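Local coordinates for protein putative tetR family transcription regulator (Shewanella loihica, PDB 3PPB) that probably binds DNA through a helix-turn-helix motif and regulates transcription, as a putative member of the TetR repressor family, at residues G143-C157 with A183-R195. Sequence-based numbering, arbitrary orientation. Where two conformers were deposited one is given.
Sequences GELAEYPIELMQDNC and ASFALFWNAMAVR
The backbones of Leu145 and Ala193 form a single beta bridge. Val194 N donates to Glu144 O at 3.0 Å, lying above that carbonyl's plane, whereas Ala146 N reaches Met192 O at 2.7 Å, approaching nearly head-on (C=O...N 167°). From the bridge, Leu145 extends CD2 over one face of the Trp189 indole, 4.0 Å from the centroid of the six-membered ring, a CH-pi contact; the same methyl touches Met192 CB. Ala86 of helix 82-99 also packs on Trp189. A leucine in its place would probably leave that methyl without its flat aromatic seat and open a gap between Leu145 and Ala86. Further along, Cys157 SG meets Phe188 CE1 at 3.7 Å, approaching the ring obliquely. In this all-helical, TetR-like fold, the bridge ties the loop leading into helix 150-170 to the tail leaving helix 178-192, the two helix segments running antiparallel (173°). A water fastens the tail again: it accepts from Tyr148 OH and donates to Ala191 O and Ala193 O. With chi1 at -175°, Trp189 CG stands anti to the backbone N, swinging the indole toward Leu145. Asn156 OD1 accepts a hydrogen bond from Gln160 NE2 of the second subunit, so the contact forms part of the dimer interface.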
# COMPACT_ATOMS: atom_id res chain seq x y z
N GLY A 143 -25.21 14.65 4.02
CA GLY A 143 -25.88 13.45 3.54
C GLY A 143 -25.33 12.89 2.25
O GLY A 143 -26.02 12.10 1.60
N GLU A 144 -24.11 13.29 1.84
CA GLU A 144 -23.47 12.78 0.63
C GLU A 144 -22.61 11.55 0.93
O GLU A 144 -22.51 10.69 0.07
CB GLU A 144 -22.57 13.84 -0.03
CG GLU A 144 -23.32 14.97 -0.70
CD GLU A 144 -22.40 16.08 -1.15
OE1 GLU A 144 -22.09 16.97 -0.32
OE2 GLU A 144 -21.95 16.05 -2.32
N LEU A 145 -21.96 11.49 2.11
CA LEU A 145 -21.04 10.40 2.46
C LEU A 145 -21.60 9.50 3.55
O LEU A 145 -22.27 9.97 4.47
CB LEU A 145 -19.65 10.94 2.87
CG LEU A 145 -18.95 11.85 1.85
CD1 LEU A 145 -17.58 12.31 2.35
CD2 LEU A 145 -18.86 11.19 0.47
N ALA A 146 -21.33 8.20 3.43
CA ALA A 146 -21.74 7.18 4.39
C ALA A 146 -21.08 7.41 5.75
O ALA A 146 -20.00 8.04 5.85
CB ALA A 146 -21.37 5.80 3.87
N GLU A 147 -21.73 6.91 6.80
CA GLU A 147 -21.25 7.10 8.16
C GLU A 147 -20.50 5.88 8.66
O GLU A 147 -21.02 5.12 9.46
CB GLU A 147 -22.41 7.45 9.10
CG GLU A 147 -23.06 8.75 8.71
CD GLU A 147 -24.35 9.00 9.43
OE1 GLU A 147 -25.40 8.61 8.89
OE2 GLU A 147 -24.30 9.60 10.53
N TYR A 148 -19.26 5.73 8.19
CA TYR A 148 -18.39 4.64 8.67
C TYR A 148 -17.39 5.26 9.64
O TYR A 148 -17.29 6.49 9.61
CB TYR A 148 -17.67 3.95 7.50
CG TYR A 148 -18.56 3.55 6.33
CD1 TYR A 148 -19.72 2.81 6.52
CD2 TYR A 148 -18.20 3.87 5.02
CE1 TYR A 148 -20.54 2.44 5.45
CE2 TYR A 148 -18.98 3.48 3.94
CZ TYR A 148 -20.16 2.77 4.16
OH TYR A 148 -20.96 2.42 3.10
N PRO A 149 -16.64 4.52 10.50
CA PRO A 149 -15.64 5.18 11.37
C PRO A 149 -14.70 6.03 10.51
O PRO A 149 -14.23 5.55 9.47
CB PRO A 149 -14.94 4.00 12.04
CG PRO A 149 -16.00 2.93 12.08
CD PRO A 149 -16.60 3.05 10.72
N ILE A 150 -14.49 7.31 10.93
CA ILE A 150 -13.70 8.30 10.21
C ILE A 150 -12.27 7.79 9.89
O ILE A 150 -11.79 7.99 8.78
CB ILE A 150 -13.66 9.68 10.95
CG1 ILE A 150 -13.28 10.82 9.99
CG2 ILE A 150 -12.79 9.70 12.22
CD1 ILE A 150 -14.45 11.54 9.46
N GLU A 151 -11.60 7.13 10.84
CA GLU A 151 -10.22 6.69 10.61
C GLU A 151 -10.13 5.58 9.55
O GLU A 151 -9.17 5.55 8.78
CB GLU A 151 -9.53 6.26 11.89
CG GLU A 151 -8.03 6.41 11.71
CD GLU A 151 -7.13 5.89 12.81
OE1 GLU A 151 -7.43 6.18 13.99
OE2 GLU A 151 -6.10 5.26 12.48
N LEU A 152 -11.13 4.70 9.49
CA LEU A 152 -11.19 3.64 8.48
C LEU A 152 -11.40 4.29 7.12
O LEU A 152 -10.77 3.90 6.14
CB LEU A 152 -12.33 2.64 8.81
CG LEU A 152 -12.59 1.51 7.79
CD1 LEU A 152 -11.32 0.70 7.47
CD2 LEU A 152 -13.70 0.61 8.26
N MSE A 153 -12.25 5.32 7.06
CA MSE A 153 -12.50 6.02 5.80
C MSE A 153 -11.22 6.73 5.33
O MSE A 153 -10.94 6.68 4.14
CB MSE A 153 -13.68 6.99 5.96
CG MSE A 153 -15.01 6.26 6.27
SE MSE A 153 -16.46 7.52 6.37
CE MSE A 153 -16.81 7.76 4.51
N GLN A 154 -10.43 7.37 6.25
CA GLN A 154 -9.20 8.06 5.81
C GLN A 154 -8.18 7.02 5.34
O GLN A 154 -7.56 7.26 4.31
CB GLN A 154 -8.58 9.00 6.87
CG GLN A 154 -7.49 9.91 6.25
CD GLN A 154 -7.00 11.08 7.08
OE1 GLN A 154 -7.64 11.52 8.05
NE2 GLN A 154 -5.87 11.65 6.67
N ASP A 155 -8.05 5.86 6.04
CA ASP A 155 -7.12 4.81 5.58
C ASP A 155 -7.55 4.33 4.22
O ASP A 155 -6.71 4.04 3.37
CB ASP A 155 -7.07 3.63 6.55
CG ASP A 155 -6.22 3.84 7.78
OD1 ASP A 155 -5.51 4.87 7.84
OD2 ASP A 155 -6.28 3.00 8.70
N ASN A 156 -8.88 4.23 4.01
CA ASN A 156 -9.42 3.77 2.74
C ASN A 156 -9.05 4.75 1.63
O ASN A 156 -8.61 4.29 0.58
CB ASN A 156 -10.92 3.54 2.84
CG ASN A 156 -11.49 3.09 1.54
OD1 ASN A 156 -11.26 1.96 1.07
ND2 ASN A 156 -12.10 4.04 0.87
N CYS A 157 -9.20 6.08 1.86
CA CYS A 157 -8.79 7.11 0.88
C CYS A 157 -7.33 6.90 0.51
O CYS A 157 -6.97 6.93 -0.66
CB CYS A 157 -9.01 8.51 1.43
SG CYS A 157 -10.73 8.96 1.69
N ALA A 183 -12.77 6.66 -14.17
CA ALA A 183 -13.03 5.40 -13.46
C ALA A 183 -12.34 5.41 -12.11
O ALA A 183 -12.94 4.99 -11.12
CB ALA A 183 -12.57 4.21 -14.30
N SER A 184 -11.11 5.96 -12.03
CA SER A 184 -10.35 6.02 -10.77
C SER A 184 -11.08 6.89 -9.76
O SER A 184 -11.17 6.48 -8.61
CB SER A 184 -8.90 6.48 -10.97
OG SER A 184 -8.80 7.88 -11.14
N PHE A 185 -11.59 8.06 -10.15
CA PHE A 185 -12.38 8.89 -9.20
C PHE A 185 -13.69 8.18 -8.78
O PHE A 185 -14.10 8.27 -7.61
CB PHE A 185 -12.73 10.28 -9.78
CG PHE A 185 -13.51 11.13 -8.77
CD1 PHE A 185 -12.93 11.55 -7.58
CD2 PHE A 185 -14.84 11.47 -9.01
CE1 PHE A 185 -13.66 12.29 -6.64
CE2 PHE A 185 -15.57 12.22 -8.07
CZ PHE A 185 -14.97 12.64 -6.90
N ALA A 186 -14.36 7.48 -9.72
CA ALA A 186 -15.61 6.77 -9.44
C ALA A 186 -15.39 5.72 -8.34
O ALA A 186 -16.18 5.67 -7.39
CB ALA A 186 -16.15 6.12 -10.71
N LEU A 187 -14.27 4.95 -8.41
CA LEU A 187 -13.95 3.94 -7.38
C LEU A 187 -13.73 4.63 -6.05
O LEU A 187 -14.23 4.16 -5.05
CB LEU A 187 -12.73 3.09 -7.76
CG LEU A 187 -12.95 2.04 -8.87
CD1 LEU A 187 -11.68 1.76 -9.61
CD2 LEU A 187 -13.56 0.73 -8.33
N PHE A 188 -13.04 5.78 -6.06
CA PHE A 188 -12.74 6.56 -4.85
C PHE A 188 -14.04 7.12 -4.19
O PHE A 188 -14.27 6.89 -3.01
CB PHE A 188 -11.77 7.70 -5.20
CG PHE A 188 -11.48 8.65 -4.07
CD1 PHE A 188 -10.66 8.26 -3.01
CD2 PHE A 188 -11.98 9.94 -4.08
CE1 PHE A 188 -10.36 9.16 -1.98
CE2 PHE A 188 -11.70 10.83 -3.04
CZ PHE A 188 -10.90 10.44 -1.99
N TRP A 189 -14.85 7.87 -4.97
CA TRP A 189 -16.07 8.49 -4.48
C TRP A 189 -17.11 7.45 -4.05
O TRP A 189 -17.67 7.58 -2.96
CB TRP A 189 -16.69 9.41 -5.56
CG TRP A 189 -17.89 10.16 -5.05
CD1 TRP A 189 -19.20 9.89 -5.32
CD2 TRP A 189 -17.89 11.27 -4.12
NE1 TRP A 189 -20.02 10.77 -4.64
CE2 TRP A 189 -19.23 11.62 -3.89
CE3 TRP A 189 -16.87 12.00 -3.47
CZ2 TRP A 189 -19.60 12.68 -3.03
CZ3 TRP A 189 -17.23 13.06 -2.64
CH2 TRP A 189 -18.58 13.40 -2.44
N ASN A 190 -17.36 6.42 -4.89
CA ASN A 190 -18.40 5.41 -4.62
C ASN A 190 -18.10 4.56 -3.39
O ASN A 190 -19.05 4.05 -2.78
CB ASN A 190 -18.67 4.55 -5.84
CG ASN A 190 -19.37 5.34 -6.91
OD1 ASN A 190 -19.87 6.44 -6.67
ND2 ASN A 190 -19.40 4.83 -8.12
N ALA A 191 -16.83 4.43 -3.00
CA ALA A 191 -16.53 3.70 -1.75
C ALA A 191 -17.15 4.41 -0.57
O ALA A 191 -17.70 3.76 0.31
CB ALA A 191 -15.01 3.60 -1.54
N MSE A 192 -17.10 5.76 -0.57
CA MSE A 192 -17.55 6.66 0.51
C MSE A 192 -19.00 7.10 0.44
O MSE A 192 -19.56 7.46 1.46
CB MSE A 192 -16.74 7.97 0.45
CG MSE A 192 -15.24 7.82 0.59
SE MSE A 192 -14.51 9.58 0.93
CE MSE A 192 -14.70 10.39 -0.85
N ALA A 193 -19.55 7.27 -0.79
CA ALA A 193 -20.87 7.86 -0.97
C ALA A 193 -21.97 7.02 -0.32
O ALA A 193 -21.86 5.79 -0.28
CB ALA A 193 -21.17 8.06 -2.45
N VAL A 194 -23.05 7.70 0.18
CA VAL A 194 -24.22 7.05 0.78
C VAL A 194 -24.93 6.20 -0.28
O VAL A 194 -25.00 6.61 -1.46
CB VAL A 194 -25.26 8.02 1.41
CG1 VAL A 194 -24.83 8.55 2.76
CG2 VAL A 194 -25.63 9.16 0.46
N ARG A 195 -25.51 5.07 0.14
CA ARG A 195 -26.30 4.18 -0.72
C ARG A 195 -27.65 3.91 -0.05
O ARG A 195 -27.69 3.92 1.20
CB ARG A 195 -25.56 2.88 -0.98
CG ARG A 195 -24.51 3.04 -2.08
CD ARG A 195 -24.16 1.73 -2.76
NE ARG A 195 -25.27 1.20 -3.55
CZ ARG A 195 -25.24 0.99 -4.86
NH1 ARG A 195 -24.13 1.22 -5.56
NH2 ARG A 195 -26.32 0.54 -5.49
OXT ARG A 195 -28.66 3.72 -0.77
O HOH W 1 -20.30 3.58 0.75